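Local coordinates for protein fasciclin-1 (Drosophila melanogaster, PDB 1O70) that serves as a neural cell adhesion molecule, seen here as the pair formed by its third and fourth FAS1 domains, at residues N55-S60 and D151-V156; M79-D84 and P103-N108. All coordinates share one frame; numbering follows the deposited sequence.

Interaction 1 of 2, residues N55-S60 and D151-V156; sequences NEAWNS and DHVLGV. With SO4 (sulfate ion), chain D.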
# COMPACT_ATOMS: atom_id res chain seq x y z
N ASN A 55 -10.16 -8.95 -18.23
CA ASN A 55 -11.59 -9.17 -18.03
C ASN A 55 -11.81 -10.13 -16.88
O ASN A 55 -12.81 -10.04 -16.16
CB ASN A 55 -12.21 -9.73 -19.30
CG ASN A 55 -11.79 -8.97 -20.53
OD1 ASN A 55 -10.65 -9.09 -20.99
ND2 ASN A 55 -12.70 -8.17 -21.06
N GLU A 56 -10.88 -11.06 -16.73
CA GLU A 56 -10.96 -12.05 -15.67
C GLU A 56 -10.74 -11.35 -14.33
O GLU A 56 -11.25 -11.78 -13.30
CB GLU A 56 -9.88 -13.12 -15.88
CG GLU A 56 -9.99 -14.30 -14.94
CD GLU A 56 -8.90 -15.34 -15.19
OE1 GLU A 56 -8.76 -15.79 -16.36
OE2 GLU A 56 -8.20 -15.72 -14.22
N ALA A 57 -9.99 -10.25 -14.37
CA ALA A 57 -9.72 -9.47 -13.17
C ALA A 57 -10.93 -8.65 -12.78
O ALA A 57 -11.17 -8.40 -11.60
CB ALA A 57 -8.53 -8.55 -13.42
N TRP A 58 -11.71 -8.21 -13.76
CA TRP A 58 -12.88 -7.41 -13.46
C TRP A 58 -14.04 -8.26 -12.96
O TRP A 58 -15.02 -7.74 -12.45
CB TRP A 58 -13.33 -6.65 -14.69
CG TRP A 58 -12.61 -5.37 -14.90
CD1 TRP A 58 -11.72 -5.07 -15.89
CD2 TRP A 58 -12.77 -4.17 -14.14
NE1 TRP A 58 -11.33 -3.76 -15.80
CE2 TRP A 58 -11.96 -3.18 -14.73
CE3 TRP A 58 -13.53 -3.83 -13.00
CZ2 TRP A 58 -11.90 -1.87 -14.25
CZ3 TRP A 58 -13.46 -2.53 -12.52
CH2 TRP A 58 -12.65 -1.56 -13.14
N ASN A 59 -13.93 -9.58 -13.10
CA ASN A 59 -15.00 -10.46 -12.67
C ASN A 59 -14.63 -11.15 -11.35
O ASN A 59 -15.37 -11.07 -10.37
CB ASN A 59 -15.28 -11.49 -13.77
CG ASN A 59 -16.67 -12.11 -13.65
OD1 ASN A 59 -17.67 -11.40 -13.50
ND2 ASN A 59 -16.74 -13.43 -13.75
N SER A 60 -13.48 -11.80 -11.34
CA SER A 60 -13.01 -12.51 -10.15
C SER A 60 -12.77 -11.56 -8.98
O SER A 60 -12.59 -12.00 -7.84
CB SER A 60 -11.72 -13.28 -10.45
OG SER A 60 -10.60 -12.41 -10.53
N ASP A 151 -3.54 -8.53 -13.81
CA ASP A 151 -4.46 -9.58 -13.39
C ASP A 151 -5.32 -9.29 -12.18
O ASP A 151 -6.05 -10.17 -11.73
CB ASP A 151 -3.70 -10.88 -13.18
CG ASP A 151 -2.59 -10.76 -12.15
OD1 ASP A 151 -2.47 -9.69 -11.50
OD2 ASP A 151 -1.84 -11.75 -12.01
N HIS A 152 -5.22 -8.09 -11.63
CA HIS A 152 -6.05 -7.72 -10.49
C HIS A 152 -6.42 -6.28 -10.66
O HIS A 152 -5.71 -5.53 -11.33
CB HIS A 152 -5.32 -7.87 -9.15
CG HIS A 152 -5.21 -9.28 -8.69
ND1 HIS A 152 -4.11 -10.07 -8.97
CD2 HIS A 152 -6.06 -10.06 -7.99
CE1 HIS A 152 -4.29 -11.27 -8.45
NE2 HIS A 152 -5.47 -11.29 -7.85
N VAL A 153 -7.54 -5.90 -10.07
CA VAL A 153 -8.01 -4.54 -10.15
C VAL A 153 -7.44 -3.78 -8.95
O VAL A 153 -7.70 -4.13 -7.80
CB VAL A 153 -9.54 -4.49 -10.11
CG1 VAL A 153 -10.01 -3.08 -10.33
CG2 VAL A 153 -10.12 -5.43 -11.17
N LEU A 154 -6.65 -2.75 -9.23
CA LEU A 154 -6.06 -1.97 -8.16
C LEU A 154 -7.17 -1.29 -7.35
O LEU A 154 -8.28 -1.11 -7.84
CB LEU A 154 -5.09 -0.92 -8.73
CG LEU A 154 -3.93 -1.44 -9.57
CD1 LEU A 154 -3.08 -0.28 -10.07
CD2 LEU A 154 -3.08 -2.41 -8.76
N GLY A 155 -6.86 -0.93 -6.11
CA GLY A 155 -7.83 -0.26 -5.27
C GLY A 155 -8.93 -1.14 -4.70
O GLY A 155 -9.86 -0.64 -4.08
N VAL A 156 -8.83 -2.45 -4.92
CA VAL A 156 -9.82 -3.40 -4.40
C VAL A 156 -9.05 -4.57 -3.78
O VAL A 156 -8.80 -5.59 -4.43
CB VAL A 156 -10.74 -3.94 -5.52
CG1 VAL A 156 -11.73 -4.95 -4.95
CG2 VAL A 156 -11.49 -2.79 -6.18
S SO4 D . -17.35 -8.70 -19.89
O1 SO4 D . -15.87 -8.64 -19.79
O2 SO4 D . -17.75 -9.97 -20.52
O3 SO4 D . -17.93 -8.60 -18.54
O4 SO4 D . -17.84 -7.57 -20.71
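A57 and W58 meet V153 where, in the third FAS1 domain, the short, weakly bonded helix 55-60 that follows strand 48-53 packs on the loop that leaves strand 145-150. No hydrogen bond crosses the contact; carbon atoms meet each other and two backbone carbonyls. From CB the W58 side chain starts away from the loop, but CG stands beside the backbone N (chi1 -84°), and this swings the indole back. Next along the ring, CD2 and CE3 pass 4.2 Å from V153 CG2. Farther out, CZ3 and CH2 reach CG1 of the same valine, which sits over the face of the six-membered ring, 4.3 Å from its centroid, as a CH-pi contact. The two side chains cross at about a right angle. K26 and V30 of helix 21-33, P53 and I63 also pack on the indole. Replacing W58 by an alanine would probably leave V153 CG1 without its aromatic partner and open a gap between helix 21-33 and the loop. The preceding residue points its CB straight at the loop, 3.4 Å from D151 O, and its O meets V153 CG2. D151 OD1 accepts from T134 N of strand 131-141 and from H152 ND1, which comes from above the carboxylate plane. At the start of the helix, N55 ND2 gives a weak bond of 3.4 Å to O1 of a sulfate, which R25 NH2 and K26 NZ also bind.

Interaction 2 of 2, residues M79-D84 and P103-N108; sequences MHIIKD and PTVNNN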
# COMPACT_ATOMS: atom_id res chain seq x y z
N MET A 79 -6.85 5.52 -10.27
CA MET A 79 -5.54 5.05 -9.85
C MET A 79 -4.91 4.11 -10.87
O MET A 79 -3.73 3.76 -10.75
CB MET A 79 -5.59 4.40 -8.46
CG MET A 79 -6.43 3.16 -8.36
SD MET A 79 -6.31 2.38 -6.71
CE MET A 79 -7.30 3.52 -5.71
N HIS A 80 -5.68 3.70 -11.88
CA HIS A 80 -5.16 2.83 -12.93
C HIS A 80 -4.63 3.70 -14.06
O HIS A 80 -4.15 3.19 -15.07
CB HIS A 80 -6.25 1.93 -13.51
CG HIS A 80 -6.61 0.76 -12.65
ND1 HIS A 80 -7.52 0.84 -11.62
CD2 HIS A 80 -6.21 -0.54 -12.69
CE1 HIS A 80 -7.67 -0.36 -11.07
NE2 HIS A 80 -6.89 -1.21 -11.70
N ILE A 81 -4.71 5.03 -13.89
CA ILE A 81 -4.27 5.97 -14.91
C ILE A 81 -3.04 6.81 -14.52
O ILE A 81 -3.14 7.80 -13.79
CB ILE A 81 -5.41 6.95 -15.30
CG1 ILE A 81 -6.67 6.17 -15.68
CG2 ILE A 81 -4.98 7.80 -16.48
CD1 ILE A 81 -7.90 7.06 -15.82
N ILE A 82 -1.89 6.41 -15.05
CA ILE A 82 -0.62 7.07 -14.79
C ILE A 82 -0.38 8.32 -15.65
O ILE A 82 -0.34 8.25 -16.87
CB ILE A 82 0.54 6.09 -15.04
CG1 ILE A 82 0.41 4.90 -14.08
CG2 ILE A 82 1.86 6.81 -14.88
CD1 ILE A 82 1.15 3.68 -14.51
N LYS A 83 -0.20 9.46 -14.98
CA LYS A 83 0.03 10.71 -15.69
C LYS A 83 1.46 10.75 -16.23
O LYS A 83 2.26 11.60 -15.84
CB LYS A 83 -0.22 11.88 -14.73
CG LYS A 83 -1.67 11.98 -14.28
CD LYS A 83 -1.81 12.51 -12.86
CE LYS A 83 -1.36 13.95 -12.73
NZ LYS A 83 -1.37 14.42 -11.31
N ASP A 84 1.77 9.84 -17.15
CA ASP A 84 3.11 9.77 -17.74
C ASP A 84 3.20 8.68 -18.82
O ASP A 84 2.31 7.84 -18.95
CB ASP A 84 4.13 9.52 -16.61
CG ASP A 84 5.55 9.34 -17.12
OD1 ASP A 84 5.95 9.99 -18.11
OD2 ASP A 84 6.29 8.55 -16.49
N PRO A 103 2.76 8.77 -9.63
CA PRO A 103 1.46 9.41 -9.35
C PRO A 103 0.38 9.03 -10.37
O PRO A 103 0.70 8.70 -11.51
CB PRO A 103 1.77 10.91 -9.43
CG PRO A 103 3.26 10.98 -9.18
CD PRO A 103 3.79 9.78 -9.92
N THR A 104 -0.88 9.07 -9.97
CA THR A 104 -1.98 8.74 -10.87
C THR A 104 -3.02 9.86 -10.89
O THR A 104 -2.84 10.90 -10.27
CB THR A 104 -2.67 7.43 -10.46
OG1 THR A 104 -3.35 7.61 -9.22
CG2 THR A 104 -1.64 6.32 -10.33
N VAL A 105 -4.10 9.65 -11.64
CA VAL A 105 -5.16 10.66 -11.74
C VAL A 105 -5.77 10.81 -10.35
O VAL A 105 -6.36 11.84 -10.01
CB VAL A 105 -6.23 10.22 -12.76
CG1 VAL A 105 -7.45 11.12 -12.67
CG2 VAL A 105 -5.63 10.27 -14.15
N ASN A 106 -5.62 9.76 -9.55
CA ASN A 106 -6.11 9.77 -8.18
C ASN A 106 -4.99 10.44 -7.37
O ASN A 106 -3.95 9.82 -7.13
CB ASN A 106 -6.34 8.33 -7.73
CG ASN A 106 -6.99 8.24 -6.36
OD1 ASN A 106 -6.52 8.85 -5.40
ND2 ASN A 106 -8.07 7.48 -6.27
N ASN A 107 -5.18 11.69 -6.98
CA ASN A 107 -4.13 12.39 -6.23
C ASN A 107 -3.99 11.94 -4.78
O ASN A 107 -3.37 12.62 -3.97
CB ASN A 107 -4.27 13.92 -6.33
CG ASN A 107 -5.68 14.42 -6.02
OD1 ASN A 107 -6.34 13.93 -5.10
ND2 ASN A 107 -6.12 15.42 -6.78
N ASN A 108 -4.55 10.78 -4.48
CA ASN A 108 -4.47 10.20 -3.14
C ASN A 108 -3.92 8.78 -3.23
O ASN A 108 -3.91 8.04 -2.25
CB ASN A 108 -5.86 10.18 -2.50
CG ASN A 108 -6.22 11.51 -1.86
OD1 ASN A 108 -7.39 11.80 -1.60
ND2 ASN A 108 -5.20 12.31 -1.57
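I81 lays CB and CG2 against CG2 of V105, each at 3.5 Å, the two branched side chains crossing obliquely. With V38 and I42 of helix 37-43 and V48 also against I81, this pair joins strand 81-82, at one edge of the FAS1 sheet, to the loop that follows strand 102-103, at the other. The carbonyl of I81 turns to the same partner. V105 N donates to I81 O at 3.0 Å, arriving nearly in line with the C=O bond (161°), although the angle at the hydrogen, 136°, leaves the hydrogen bond bent.

T104, the residue before V105, packs on M79 through both branches. Its methyl CG2 lies 3.3 Å from M79 O, while OG1, set between the backbone N and the carbonyl carbon (chi1 68°), passes M79 CA on its way to T109 O, its hydrogen-bond acceptor. Thus one branch of the threonine only packs and the other also ties the 103-108 loop to the residue just beyond it. N106 and M79 run side by side and point the same way, CB to CB 4.1 Å apart. The amide of N106 is engaged at both ends: ND2 donates to Q75 O on helix 70-79, and OD1 accepts N108 N in its carbonyl plane, closing an Asx turn. At the outer margin K83, centre of an inverse gamma turn, bends its chain so that CD lies 3.2 Å from T104 O.

One backbone hydrogen bond and side-chain packing join 79-84 to 103-108, whereas the buried polar groups of T104 and N106 find partners in T109, Q75 and the loop itself, which probably fixes the loop's shape.

Interactions 1 and 2 belong to the same FAS1 domain, their centres about 17 Å apart, and both involve the neighbourhood of strand 48-53. They meet through H80 and M79. V153 CG1, one branch of the valine of interaction 1, also comes within 3.7 Å of H80 CE1, and L154 N lies 2.9 Å from H80 NE2. M79 SD reaches the type II turn from V153 to V156, approaching G155 CA at 3.4 Å. In sequence, interaction 2 falls wholly between the two segments of interaction 1. The sulfate touches interaction 1 alone, at N55, and probably came from the crystallisation liquor.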